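Local coordinates for uncharacterized protein DSY3957 (Desulfitobacterium hafniense, PDB 3HXL), which probably serves as the subunit of a contractile sheath that wraps the tail tube of a myovirus-like phage or prophage, at residues A[33-38]-A[84-89]; A[198-203]-A[227-232]; A[277-282]-A[393-398]; A[344-349]-A[422-427]; A[351-356]-A[385-390]. One frame throughout, in Å; residues are numbered along the deposited sequence.

From the N terminus, contact 1 closes first, joining strand 35-40 to strand 84-89 around some 45 residues. Contact 2 follows in series: a helix and its flanking loops separate 198-203 from 227-232, and strand 202-204 lies beside strand 35-40, so contacts 1 and 2 share one mixed sheet. Contact 3 joins the loop after helix 263-276, in the subtilisin-like region, to the loop after helix 373-392, in the C-terminal domain. Contact 4 (344-349 with 422-427) crosses it, since their segments alternate along the chain. Contact 5, pairing helices 344-364 and 373-392, falls within the spans of both. Q232 to N344 and G228 to N354 tie contact 2 to this helical part.

Contact 1: residues A[33-38]-A[84-89]; sequences RGIVSM and TLLLYR
V36 bonds to two residues of the adjacent strand, giving its N-H to T84 O (V36 N to T84 O 2.9 Å) and receiving the amide of L86 (L86 N to V36 O 2.8 Å). T84 N to G34 O and Y88 N to M38 O extend the ladder at its two ends. One acceptor is gripped twice: M38 N lies 2.9 Å and S37 OG 2.8 Å from L86 O, and they arrive from opposite faces of its carbonyl plane. A chi1 of 179° swings the serine oxygen away from its own N and over the neighbouring strand; small and polar, S37 also hydrogen-bonds Y191 of helix 185-195. On this face I35 CG2 rests 4.0 Å from L86 CD1. On the other, V36 CG1 touches L85 CD1 at 3.6 Å, and the long, flexible selenomethionine M38 extends onto L74 and A78 of helix 73-78. Further out, G34 turns the chain into the strand with a positive phi, a conformation that suits glycine, while T84 OG1 is held by E54. This is a parallel beta ladder, 35-38 paired in order with 84-87, in a mixed sheet packed between helices in alpha/beta fashion.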
# COMPACT_ATOMS: atom_id res chain seq x y z
N ARG A 33 10.72 5.08 1.65
CA ARG A 33 9.42 4.86 1.06
C ARG A 33 9.09 3.38 1.27
O ARG A 33 9.30 2.84 2.36
CB ARG A 33 9.49 5.20 -0.44
CG ARG A 33 9.88 6.64 -0.72
CD ARG A 33 10.22 6.86 -2.21
NE ARG A 33 9.14 6.40 -3.09
CZ ARG A 33 8.01 7.06 -3.29
NH1 ARG A 33 7.09 6.56 -4.10
NH2 ARG A 33 7.80 8.23 -2.69
N GLY A 34 8.59 2.73 0.23
CA GLY A 34 8.28 1.32 0.31
C GLY A 34 6.95 0.91 0.91
O GLY A 34 6.66 -0.28 1.02
N ILE A 35 6.12 1.88 1.29
CA ILE A 35 4.84 1.54 1.90
C ILE A 35 3.64 1.75 0.99
O ILE A 35 3.37 2.86 0.54
CB ILE A 35 4.63 2.36 3.19
CG1 ILE A 35 5.81 2.15 4.14
CG2 ILE A 35 3.33 1.96 3.86
CD1 ILE A 35 5.78 3.02 5.37
N VAL A 36 2.93 0.66 0.71
CA VAL A 36 1.75 0.71 -0.15
C VAL A 36 0.52 0.33 0.69
O VAL A 36 0.65 -0.39 1.68
CB VAL A 36 1.89 -0.28 -1.35
CG1 VAL A 36 1.89 -1.72 -0.85
CG2 VAL A 36 0.74 -0.07 -2.34
N SER A 37 -0.65 0.84 0.31
CA SER A 37 -1.88 0.51 1.03
C SER A 37 -2.97 0.18 0.02
O SER A 37 -3.03 0.77 -1.06
CB SER A 37 -2.36 1.67 1.90
OG SER A 37 -3.57 1.31 2.55
N MSE A 38 -3.83 -0.75 0.38
CA MSE A 38 -4.87 -1.17 -0.55
C MSE A 38 -6.14 -1.64 0.14
O MSE A 38 -6.10 -2.40 1.11
CB MSE A 38 -4.29 -2.28 -1.43
CG MSE A 38 -5.19 -2.89 -2.47
SE MSE A 38 -4.13 -3.99 -3.71
CE MSE A 38 -3.32 -5.16 -2.35
N THR A 84 6.21 -2.89 2.59
CA THR A 84 5.13 -2.99 3.56
C THR A 84 3.77 -2.69 2.92
O THR A 84 3.64 -1.75 2.14
CB THR A 84 5.34 -2.02 4.74
OG1 THR A 84 6.61 -2.27 5.34
CG2 THR A 84 4.25 -2.21 5.79
N LEU A 85 2.78 -3.50 3.26
CA LEU A 85 1.43 -3.32 2.75
C LEU A 85 0.48 -3.04 3.89
O LEU A 85 0.45 -3.76 4.89
CB LEU A 85 0.95 -4.57 2.00
CG LEU A 85 -0.54 -4.60 1.64
CD1 LEU A 85 -0.84 -3.51 0.62
CD2 LEU A 85 -0.93 -5.97 1.07
N LEU A 86 -0.30 -1.97 3.75
CA LEU A 86 -1.30 -1.63 4.74
C LEU A 86 -2.59 -2.07 4.05
O LEU A 86 -3.08 -1.41 3.13
CB LEU A 86 -1.29 -0.12 5.03
CG LEU A 86 0.03 0.43 5.57
CD1 LEU A 86 -0.10 1.92 5.84
CD2 LEU A 86 0.44 -0.30 6.85
N LEU A 87 -3.11 -3.21 4.50
CA LEU A 87 -4.31 -3.82 3.95
C LEU A 87 -5.55 -3.54 4.77
O LEU A 87 -5.53 -3.62 6.00
CB LEU A 87 -4.10 -5.33 3.85
CG LEU A 87 -5.28 -6.20 3.39
CD1 LEU A 87 -5.65 -5.88 1.95
CD2 LEU A 87 -4.89 -7.67 3.53
N TYR A 88 -6.64 -3.23 4.08
CA TYR A 88 -7.90 -2.93 4.75
C TYR A 88 -9.01 -3.78 4.14
O TYR A 88 -9.29 -3.66 2.95
CB TYR A 88 -8.22 -1.45 4.58
CG TYR A 88 -9.37 -0.95 5.42
CD1 TYR A 88 -9.17 -0.50 6.73
CD2 TYR A 88 -10.66 -0.88 4.89
CE1 TYR A 88 -10.22 0.01 7.48
CE2 TYR A 88 -11.72 -0.37 5.64
CZ TYR A 88 -11.49 0.07 6.93
OH TYR A 88 -12.53 0.60 7.66
N ARG A 89 -9.62 -4.65 4.93
CA ARG A 89 -10.71 -5.47 4.41
C ARG A 89 -12.00 -4.67 4.52
O ARG A 89 -12.45 -4.33 5.61
CB ARG A 89 -10.84 -6.78 5.18
CG ARG A 89 -11.91 -7.68 4.58
CD ARG A 89 -12.26 -8.87 5.45
NE ARG A 89 -13.31 -9.66 4.83
CZ ARG A 89 -13.88 -10.73 5.37
NH1 ARG A 89 -13.50 -11.16 6.57
NH2 ARG A 89 -14.83 -11.38 4.71

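Contact 2: residues A[198-203]-A[227-232]; sequences FDFNTI and EGKKIQ
K229 reaches across to F198 and F200 with the far end of a fully stretched chain. CB starts out toward the other segment, and with CG anti to the backbone N (chi1 -167°) CG and CD span the gap while the stem lies against L223 of helix 210-227. CE is the first atom to touch: K229 CE lies 3.4 Å from F198 O and 4.1 Å from F200 CE2. At the tip, K229 NZ donates to F198 O at 2.8 Å, nearly in line with the carbonyl bond, and it also bonds E196 O; a long side chain ending in an ammonium with three N-H bonds suits the task of joining two backbone oxygens of one loop. The carboxylate of D199 lies nearby without contact, and its charge would be expected to favour the ammonium.

The F200 ring meets K229 NZ obliquely, whereas I231 CG2 lies over one face, displaced toward the rim of the ring: it is 4.0 Å from the F200 ring centroid, a CH-pi contact 25° off the normal. Flat and branched apolar groups fit closely here, in a buried place. Beyond them the backbones pair, with Q232 N to N201 O at 3.0 Å and I203 N to Q232 O at 2.8 Å flanking the parallel bridge of T202 with Q232. The polar end of T202 bonds A271 O, and that of Q232 bonds E244 O and N344 OD1.

Strand 202-204 thus runs between strands 35-40 and 232-236; helix 263-276 packs on T202 and Q232, while helix 210-227 packs against I203 and I231.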
# COMPACT_ATOMS: atom_id res chain seq x y z
N PHE A 198 -2.12 6.78 8.86
CA PHE A 198 -0.88 6.01 8.72
C PHE A 198 0.11 6.74 7.83
O PHE A 198 -0.24 7.66 7.10
CB PHE A 198 -1.14 4.63 8.09
CG PHE A 198 -1.68 3.60 9.05
CD1 PHE A 198 -3.02 3.61 9.43
CD2 PHE A 198 -0.84 2.62 9.57
CE1 PHE A 198 -3.52 2.64 10.31
CE2 PHE A 198 -1.32 1.65 10.44
CZ PHE A 198 -2.67 1.66 10.82
N ASP A 199 1.37 6.34 7.91
CA ASP A 199 2.36 6.92 7.02
C ASP A 199 2.46 5.90 5.89
O ASP A 199 2.59 4.70 6.14
CB ASP A 199 3.70 7.11 7.73
CG ASP A 199 3.71 8.34 8.63
OD1 ASP A 199 3.26 9.41 8.16
OD2 ASP A 199 4.18 8.24 9.78
N PHE A 200 2.34 6.39 4.66
CA PHE A 200 2.40 5.54 3.48
C PHE A 200 2.83 6.37 2.27
O PHE A 200 2.91 7.59 2.35
CB PHE A 200 1.04 4.87 3.23
CG PHE A 200 -0.06 5.83 2.86
CD1 PHE A 200 -0.38 6.07 1.53
CD2 PHE A 200 -0.78 6.49 3.85
CE1 PHE A 200 -1.40 6.98 1.18
CE2 PHE A 200 -1.79 7.39 3.52
CZ PHE A 200 -2.10 7.63 2.18
N ASN A 201 3.10 5.70 1.16
CA ASN A 201 3.54 6.40 -0.04
C ASN A 201 2.51 6.33 -1.15
O ASN A 201 2.21 7.33 -1.80
CB ASN A 201 4.85 5.79 -0.56
CG ASN A 201 5.96 5.88 0.45
OD1 ASN A 201 6.44 6.97 0.76
ND2 ASN A 201 6.37 4.74 0.98
N THR A 202 1.98 5.13 -1.37
CA THR A 202 1.03 4.94 -2.44
C THR A 202 -0.19 4.10 -2.08
O THR A 202 -0.13 3.25 -1.19
CB THR A 202 1.70 4.26 -3.63
OG1 THR A 202 1.94 2.89 -3.32
CG2 THR A 202 3.04 4.94 -3.93
N ILE A 203 -1.28 4.34 -2.79
CA ILE A 203 -2.51 3.59 -2.59
C ILE A 203 -2.94 2.99 -3.92
O ILE A 203 -2.81 3.64 -4.96
CB ILE A 203 -3.66 4.50 -2.10
CG1 ILE A 203 -3.43 4.90 -0.64
CG2 ILE A 203 -4.99 3.79 -2.28
CD1 ILE A 203 -4.36 6.00 -0.15
N GLU A 227 -2.78 19.27 2.92
CA GLU A 227 -2.23 18.74 4.16
C GLU A 227 -0.71 18.62 4.12
O GLU A 227 -0.07 18.40 5.15
CB GLU A 227 -2.83 17.36 4.45
CG GLU A 227 -4.34 17.24 4.20
CD GLU A 227 -5.19 17.80 5.32
OE1 GLU A 227 -4.91 18.92 5.79
OE2 GLU A 227 -6.15 17.12 5.74
N GLY A 228 -0.13 18.74 2.93
CA GLY A 228 1.32 18.62 2.82
C GLY A 228 1.76 17.18 3.03
O GLY A 228 2.91 16.92 3.39
N LYS A 229 0.84 16.25 2.83
CA LYS A 229 1.15 14.83 2.99
C LYS A 229 1.24 14.26 1.57
O LYS A 229 0.24 13.86 0.98
CB LYS A 229 0.04 14.12 3.77
CG LYS A 229 0.43 12.73 4.23
CD LYS A 229 -0.70 12.04 4.95
CE LYS A 229 -0.25 10.67 5.45
NZ LYS A 229 -1.41 9.83 5.85
N LYS A 230 2.46 14.24 1.04
CA LYS A 230 2.70 13.78 -0.31
C LYS A 230 2.61 12.26 -0.50
O LYS A 230 3.45 11.50 -0.01
CB LYS A 230 4.04 14.31 -0.80
CG LYS A 230 4.20 15.82 -0.66
CD LYS A 230 3.22 16.61 -1.54
CE LYS A 230 3.38 18.12 -1.34
NZ LYS A 230 2.57 18.93 -2.30
N ILE A 231 1.57 11.85 -1.22
CA ILE A 231 1.30 10.45 -1.52
C ILE A 231 0.71 10.37 -2.93
O ILE A 231 0.43 11.40 -3.54
CB ILE A 231 0.28 9.85 -0.52
CG1 ILE A 231 -1.02 10.66 -0.55
CG2 ILE A 231 0.84 9.86 0.90
CD1 ILE A 231 -2.06 10.13 -1.51
N GLN A 232 0.53 9.16 -3.45
CA GLN A 232 -0.08 8.98 -4.75
C GLN A 232 -1.09 7.85 -4.70
O GLN A 232 -0.99 6.94 -3.88
CB GLN A 232 0.95 8.67 -5.84
CG GLN A 232 1.78 9.87 -6.34
CD GLN A 232 2.71 9.48 -7.50
OE1 GLN A 232 3.58 8.62 -7.34
NE2 GLN A 232 2.52 10.11 -8.66

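Contact 3: residues A[277-282]-A[393-398]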
# COMPACT_ATOMS: atom_id res chain seq x y z
N ALA A 277 9.96 2.18 -5.40
CA ALA A 277 10.94 2.90 -6.20
C ALA A 277 11.63 3.99 -5.37
O ALA A 277 10.98 4.68 -4.59
CB ALA A 277 10.26 3.53 -7.43
N ARG A 278 12.95 4.11 -5.54
CA ARG A 278 13.74 5.11 -4.81
C ARG A 278 13.60 6.45 -5.51
O ARG A 278 13.18 6.51 -6.67
CB ARG A 278 15.22 4.72 -4.79
CG ARG A 278 15.51 3.30 -4.33
CD ARG A 278 17.02 3.03 -4.34
NE ARG A 278 17.33 1.60 -4.35
CZ ARG A 278 16.97 0.75 -3.40
NH1 ARG A 278 16.29 1.17 -2.34
NH2 ARG A 278 17.29 -0.54 -3.50
N VAL A 279 13.98 7.53 -4.83
CA VAL A 279 13.88 8.86 -5.42
C VAL A 279 14.76 9.06 -6.65
O VAL A 279 14.61 10.04 -7.37
CB VAL A 279 14.20 9.97 -4.38
CG1 VAL A 279 13.16 9.95 -3.28
CG2 VAL A 279 15.60 9.77 -3.81
N ASN A 280 15.68 8.13 -6.88
CA ASN A 280 16.56 8.23 -8.04
C ASN A 280 16.21 7.16 -9.08
O ASN A 280 16.94 6.99 -10.06
CB ASN A 280 18.02 8.08 -7.62
CG ASN A 280 18.30 6.76 -6.91
OD1 ASN A 280 17.42 5.91 -6.78
ND2 ASN A 280 19.53 6.59 -6.43
N GLU A 281 15.10 6.46 -8.87
CA GLU A 281 14.69 5.40 -9.80
C GLU A 281 13.39 5.68 -10.56
O GLU A 281 12.44 6.24 -10.01
CB GLU A 281 14.52 4.06 -9.06
CG GLU A 281 15.76 3.58 -8.29
CD GLU A 281 15.53 2.25 -7.60
OE1 GLU A 281 14.36 1.96 -7.23
OE2 GLU A 281 16.52 1.49 -7.41
N SER A 282 13.37 5.27 -11.82
CA SER A 282 12.21 5.44 -12.68
C SER A 282 11.75 4.06 -13.13
O SER A 282 12.57 3.18 -13.38
CB SER A 282 12.56 6.29 -13.91
OG SER A 282 11.57 6.17 -14.91
N ILE A 393 23.37 10.65 -4.61
CA ILE A 393 22.68 9.44 -5.02
C ILE A 393 22.08 9.60 -6.40
O ILE A 393 21.26 8.80 -6.84
CB ILE A 393 21.54 9.05 -4.06
CG1 ILE A 393 20.43 10.11 -4.10
CG2 ILE A 393 22.09 8.89 -2.64
CD1 ILE A 393 19.19 9.69 -3.34
N ASP A 394 22.51 10.66 -7.09
CA ASP A 394 22.05 10.96 -8.43
C ASP A 394 20.54 11.18 -8.55
O ASP A 394 19.92 10.79 -9.55
CB ASP A 394 22.50 9.85 -9.40
CG ASP A 394 24.01 9.69 -9.44
OD1 ASP A 394 24.71 10.68 -9.74
OD2 ASP A 394 24.50 8.57 -9.19
N ALA A 395 19.94 11.80 -7.53
CA ALA A 395 18.51 12.10 -7.54
C ALA A 395 18.34 13.47 -8.21
O ALA A 395 17.37 13.72 -8.92
CB ALA A 395 17.96 12.14 -6.12
N ILE A 396 19.31 14.35 -7.97
CA ILE A 396 19.31 15.67 -8.59
C ILE A 396 20.70 15.93 -9.14
O ILE A 396 21.63 15.18 -8.87
CB ILE A 396 18.98 16.80 -7.58
CG1 ILE A 396 20.06 16.87 -6.49
CG2 ILE A 396 17.60 16.56 -6.97
CD1 ILE A 396 19.92 18.05 -5.55
N LYS A 397 20.84 17.00 -9.91
CA LYS A 397 22.12 17.33 -10.50
C LYS A 397 22.33 18.83 -10.55
O LYS A 397 21.39 19.60 -10.38
CB LYS A 397 22.21 16.74 -11.91
CG LYS A 397 21.05 17.16 -12.80
CD LYS A 397 21.06 16.38 -14.10
CE LYS A 397 19.90 16.79 -15.00
NZ LYS A 397 19.99 18.22 -15.38
N ASN A 398 23.57 19.22 -10.80
CA ASN A 398 23.93 20.62 -10.90
C ASN A 398 23.52 21.44 -9.68
O ASN A 398 23.10 22.59 -9.81
CB ASN A 398 23.30 21.23 -12.16
CG ASN A 398 23.60 20.43 -13.41
OD1 ASN A 398 24.72 19.95 -13.61
ND2 ASN A 398 22.60 20.28 -14.28
O HOH W 1 15.53 11.80 -9.55
O HOH W 2 19.76 8.01 -11.59
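N280 supplies the direct hydrogen bond to I393. N280 ND2 stands 2.8 Å from I393 O; the bond is nearly straight (171°), and with I393 O also in the amide plane it favours this rotation of the group. A chi1 of 58° sets CG between the backbone N and the carbonyl carbon and aims the amide at the other loop. Asparagine suits the place: it is short, and it offers an N-H to a carbonyl at the end of a helix.

The apolar part is small. V279 CG2 touches I393 CD1 at 3.6 Å and A395 CB at 4.1 Å, and V279 and I393 cross at a slant. A branched valine methyl fits between the isoleucine end and the small alanine.

Water makes the third link: one molecule donates both to V279 O (2.9 Å) and to A395 O (2.7 Å).

Within each loop, local bonds hold the shape. R278 to E281 form a type I turn, reinforced by the salt bridge from R278 NE to E281 OE2, while D394, with positive phi, ends its helix in a Schellman motif.

The contact therefore joins the loop leaving helix 263-276 to the C-terminal end of helix 373-392, with R345 and R348 of helix 344-364 bonding the first loop through N280 O and E281 O.

Contact 4: residues A[344-349]-A[422-427]; sequences NRVIRV and AWPVDS
V346 and P424 form the buried, apolar side of this contact. V346 CG2 lies 4.2 Å from P424 CB, and both residues also press on I431 of strand 431-438; a branched methyl and a rigid ring fill this place without needing polar partners. In the model D426 OD2 comes to 3.2 Å from V346 CG2, a contact less certain because the aspartate is poorly ordered.

The other side is polar and partly exposed, close in distance but irregular. R345, bent at chi3 (52°), runs alongside D426 in the opposite direction, and R345 NE makes a rather long salt bridge of 3.3 Å to D426 OD1. The guanidinium and carboxylate planes are 44° apart, far from the flat, two-pronged pairing these groups can adopt. V425 CG2 sits over one guanidinium face, 4.1 Å from R345 NH1. The arginine suits this partly exposed side because its several N-H groups serve more than one partner: NH1 also bonds N280 O.

D426 is the centre of an inverse gamma turn, and its side chain points toward the helix. The arrangement is helix-on-loop packing: the first turns of helix 344-364 lie against the connection between strands 415-422 and 431-438 in the tail sheath C-terminal domain.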
# COMPACT_ATOMS: atom_id res chain seq x y z
N ASN A 344 6.92 10.24 -12.68
CA ASN A 344 6.83 9.79 -11.30
C ASN A 344 8.12 9.88 -10.50
O ASN A 344 8.08 10.07 -9.28
CB ASN A 344 6.22 8.39 -11.26
CG ASN A 344 4.76 8.41 -11.63
OD1 ASN A 344 4.02 9.28 -11.15
ND2 ASN A 344 4.32 7.48 -12.48
N ARG A 345 9.27 9.77 -11.17
CA ARG A 345 10.53 9.89 -10.45
C ARG A 345 10.68 11.34 -9.99
O ARG A 345 11.21 11.60 -8.91
CB ARG A 345 11.73 9.51 -11.34
CG ARG A 345 13.06 9.91 -10.69
CD ARG A 345 14.25 9.20 -11.33
NE ARG A 345 14.27 9.35 -12.77
CZ ARG A 345 15.22 8.84 -13.55
NH1 ARG A 345 16.22 8.15 -13.02
NH2 ARG A 345 15.15 9.02 -14.87
N VAL A 346 10.22 12.29 -10.80
CA VAL A 346 10.31 13.70 -10.40
C VAL A 346 9.44 13.88 -9.16
O VAL A 346 9.84 14.52 -8.19
CB VAL A 346 9.82 14.64 -11.54
CG1 VAL A 346 9.66 16.07 -11.01
CG2 VAL A 346 10.84 14.62 -12.67
N ILE A 347 8.25 13.29 -9.19
CA ILE A 347 7.35 13.38 -8.04
C ILE A 347 7.99 12.75 -6.79
O ILE A 347 7.85 13.28 -5.69
CB ILE A 347 6.00 12.68 -8.34
CG1 ILE A 347 5.28 13.42 -9.47
CG2 ILE A 347 5.12 12.68 -7.09
CD1 ILE A 347 5.11 14.92 -9.24
N ARG A 348 8.70 11.63 -6.96
CA ARG A 348 9.35 11.01 -5.81
C ARG A 348 10.41 11.91 -5.19
O ARG A 348 10.50 12.01 -3.97
CB ARG A 348 10.00 9.67 -6.20
CG ARG A 348 9.02 8.50 -6.36
CD ARG A 348 9.75 7.15 -6.56
NE ARG A 348 10.15 6.87 -7.94
CZ ARG A 348 9.30 6.52 -8.91
NH1 ARG A 348 8.00 6.42 -8.66
NH2 ARG A 348 9.76 6.25 -10.13
N VAL A 349 11.21 12.58 -6.02
CA VAL A 349 12.23 13.44 -5.45
C VAL A 349 11.62 14.67 -4.77
O VAL A 349 12.06 15.06 -3.68
CB VAL A 349 13.27 13.88 -6.51
CG1 VAL A 349 12.60 14.52 -7.69
CG2 VAL A 349 14.27 14.84 -5.86
N ALA A 422 16.27 22.98 -7.35
CA ALA A 422 16.58 21.56 -7.42
C ALA A 422 16.43 21.14 -8.87
O ALA A 422 15.44 21.49 -9.52
CB ALA A 422 15.63 20.77 -6.55
N TRP A 423 17.41 20.41 -9.38
CA TRP A 423 17.37 19.95 -10.76
C TRP A 423 17.29 18.43 -10.80
O TRP A 423 18.30 17.74 -10.66
CB TRP A 423 18.63 20.41 -11.48
CG TRP A 423 18.41 20.79 -12.90
CD1 TRP A 423 17.61 20.15 -13.81
CD2 TRP A 423 19.01 21.89 -13.60
NE1 TRP A 423 17.68 20.78 -15.03
CE2 TRP A 423 18.52 21.85 -14.93
CE3 TRP A 423 19.90 22.90 -13.24
CZ2 TRP A 423 18.91 22.78 -15.89
CZ3 TRP A 423 20.29 23.83 -14.20
CH2 TRP A 423 19.79 23.76 -15.51
N PRO A 424 16.07 17.88 -10.98
CA PRO A 424 15.90 16.42 -11.04
C PRO A 424 16.70 15.86 -12.22
O PRO A 424 16.75 16.48 -13.28
CB PRO A 424 14.40 16.26 -11.25
CG PRO A 424 13.83 17.45 -10.56
CD PRO A 424 14.77 18.56 -11.01
N VAL A 425 17.31 14.70 -12.03
CA VAL A 425 18.09 14.08 -13.10
C VAL A 425 17.30 13.89 -14.39
O VAL A 425 17.82 14.09 -15.48
CB VAL A 425 18.65 12.72 -12.66
CG1 VAL A 425 19.75 12.92 -11.64
CG2 VAL A 425 17.53 11.87 -12.08
N ASP A 426 16.04 13.50 -14.25
CA ASP A 426 15.19 13.29 -15.42
C ASP A 426 14.41 14.56 -15.74
O ASP A 426 13.18 14.55 -15.82
CB ASP A 426 14.24 12.11 -15.18
CG ASP A 426 13.35 12.31 -13.97
OD1 ASP A 426 13.87 12.66 -12.89
OD2 ASP A 426 12.13 12.10 -14.10
N SER A 427 15.14 15.65 -15.94
CA SER A 427 14.53 16.94 -16.24
C SER A 427 15.62 17.94 -16.62
O SER A 427 16.58 18.13 -15.88
CB SER A 427 13.75 17.44 -15.02
OG SER A 427 13.11 18.68 -15.28

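Contact 5: residues A[351-356]-A[385-390]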
# COMPACT_ATOMS: atom_id res chain seq x y z
N ASP A 351 8.44 14.90 -3.58
CA ASP A 351 7.69 14.47 -2.40
C ASP A 351 8.70 14.17 -1.29
O ASP A 351 8.42 14.39 -0.11
CB ASP A 351 6.85 13.22 -2.70
CG ASP A 351 5.66 13.52 -3.60
OD1 ASP A 351 5.45 14.70 -3.97
OD2 ASP A 351 4.92 12.56 -3.95
N GLY A 352 9.87 13.68 -1.68
CA GLY A 352 10.90 13.38 -0.70
C GLY A 352 11.38 14.65 -0.02
O GLY A 352 11.57 14.70 1.20
N ILE A 353 11.58 15.69 -0.82
CA ILE A 353 12.03 16.98 -0.29
C ILE A 353 10.97 17.49 0.67
O ILE A 353 11.27 17.94 1.78
CB ILE A 353 12.23 18.00 -1.42
CG1 ILE A 353 13.48 17.64 -2.22
CG2 ILE A 353 12.35 19.41 -0.84
CD1 ILE A 353 13.71 18.54 -3.43
N ASN A 354 9.71 17.43 0.24
CA ASN A 354 8.61 17.89 1.07
C ASN A 354 8.52 17.12 2.38
O ASN A 354 8.69 17.68 3.46
CB ASN A 354 7.28 17.72 0.35
CG ASN A 354 6.11 18.23 1.16
OD1 ASN A 354 5.73 19.39 1.06
ND2 ASN A 354 5.55 17.37 2.01
N ASN A 355 8.25 15.82 2.27
CA ASN A 355 8.11 14.96 3.44
C ASN A 355 9.33 15.00 4.37
O ASN A 355 9.18 15.12 5.58
CB ASN A 355 7.83 13.53 3.01
CG ASN A 355 6.46 13.38 2.35
OD1 ASN A 355 6.18 12.37 1.70
ND2 ASN A 355 5.60 14.38 2.54
N ASP A 356 10.53 14.90 3.81
CA ASP A 356 11.73 14.94 4.64
C ASP A 356 11.85 16.28 5.36
O ASP A 356 12.04 16.31 6.58
CB ASP A 356 12.98 14.67 3.80
CG ASP A 356 13.01 13.26 3.23
OD1 ASP A 356 12.37 12.36 3.82
OD2 ASP A 356 13.69 13.04 2.20
N ASN A 385 23.20 20.33 3.10
CA ASN A 385 23.70 18.97 3.29
C ASN A 385 22.70 17.97 2.74
O ASN A 385 23.09 16.96 2.14
CB ASN A 385 23.97 18.69 4.76
CG ASN A 385 25.10 19.53 5.31
OD1 ASN A 385 26.11 19.73 4.63
ND2 ASN A 385 24.94 20.01 6.53
N TYR A 386 21.42 18.25 2.94
CA TYR A 386 20.37 17.36 2.45
C TYR A 386 20.40 17.33 0.93
O TYR A 386 20.36 16.26 0.32
CB TYR A 386 18.99 17.86 2.92
CG TYR A 386 17.84 17.05 2.34
CD1 TYR A 386 17.37 15.91 2.99
CD2 TYR A 386 17.25 17.41 1.13
CE1 TYR A 386 16.34 15.15 2.44
CE2 TYR A 386 16.22 16.66 0.58
CZ TYR A 386 15.77 15.53 1.23
OH TYR A 386 14.76 14.78 0.67
N MSE A 387 20.46 18.50 0.31
CA MSE A 387 20.47 18.58 -1.14
C MSE A 387 21.71 17.90 -1.71
O MSE A 387 21.65 17.27 -2.76
CB MSE A 387 20.39 20.03 -1.60
CG MSE A 387 19.08 20.72 -1.22
SE MSE A 387 17.50 19.87 -2.02
CE MSE A 387 17.74 20.48 -3.83
N ASN A 388 22.84 18.02 -1.01
CA ASN A 388 24.07 17.39 -1.48
C ASN A 388 23.92 15.87 -1.46
O ASN A 388 24.45 15.18 -2.32
CB ASN A 388 25.27 17.82 -0.63
CG ASN A 388 25.74 19.22 -0.97
OD1 ASN A 388 25.72 19.63 -2.13
ND2 ASN A 388 26.18 19.96 0.04
N THR A 389 23.18 15.37 -0.48
CA THR A 389 22.95 13.93 -0.36
C THR A 389 22.11 13.43 -1.54
O THR A 389 22.33 12.33 -2.05
CB THR A 389 22.22 13.59 0.95
OG1 THR A 389 23.02 14.01 2.06
CG2 THR A 389 21.97 12.09 1.05
N LEU A 390 21.16 14.25 -1.98
CA LEU A 390 20.32 13.88 -3.12
C LEU A 390 21.16 13.85 -4.38
O LEU A 390 20.96 13.01 -5.26
CB LEU A 390 19.17 14.88 -3.30
CG LEU A 390 17.98 14.77 -2.34
CD1 LEU A 390 16.96 15.87 -2.65
CD2 LEU A 390 17.33 13.40 -2.51
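I353 is the apolar centre, meeting three side chains of the facing helix. Its CG1 lies 3.9 Å from L390 CD1 and 4.0 Å from Y386 CE2, the latter at the edge of the ring, and I353 CD1 reaches the selenium of M387 at 4.3 Å. Branched I353 and L390 and the unbranched selenomethionine M387 are all apolar and suit this buried place.

The two segments belong to helices 344-364 and 373-392 of the C-terminal domain; consecutive in the chain, these are arranged roughly as an antiparallel helical pair. Segments 351-356 and 385-390 run at 148° to each other, with their axes 12.0 Å apart at closest, a wide separation bridged by long side chains.

Y386 spans the gap. With CG anti to the backbone N (chi1 175°), its ring extends across and edge-to-face onto F357, and its hydroxyl arrives beside G352, which adds no side chain there. Y386 OH donates to D356 OD2 at 2.6 Å, and D356 OD2 accepts through its anti lone pair, the one turned away from its other oxygen, though the exact place of the carboxylate is less certain. Carboxylate and ring planes stand 68° apart. An aspartate suits this position because its two oxygens can serve two partners, OD2 the tyrosine and OD1 R359 in a salt bridge.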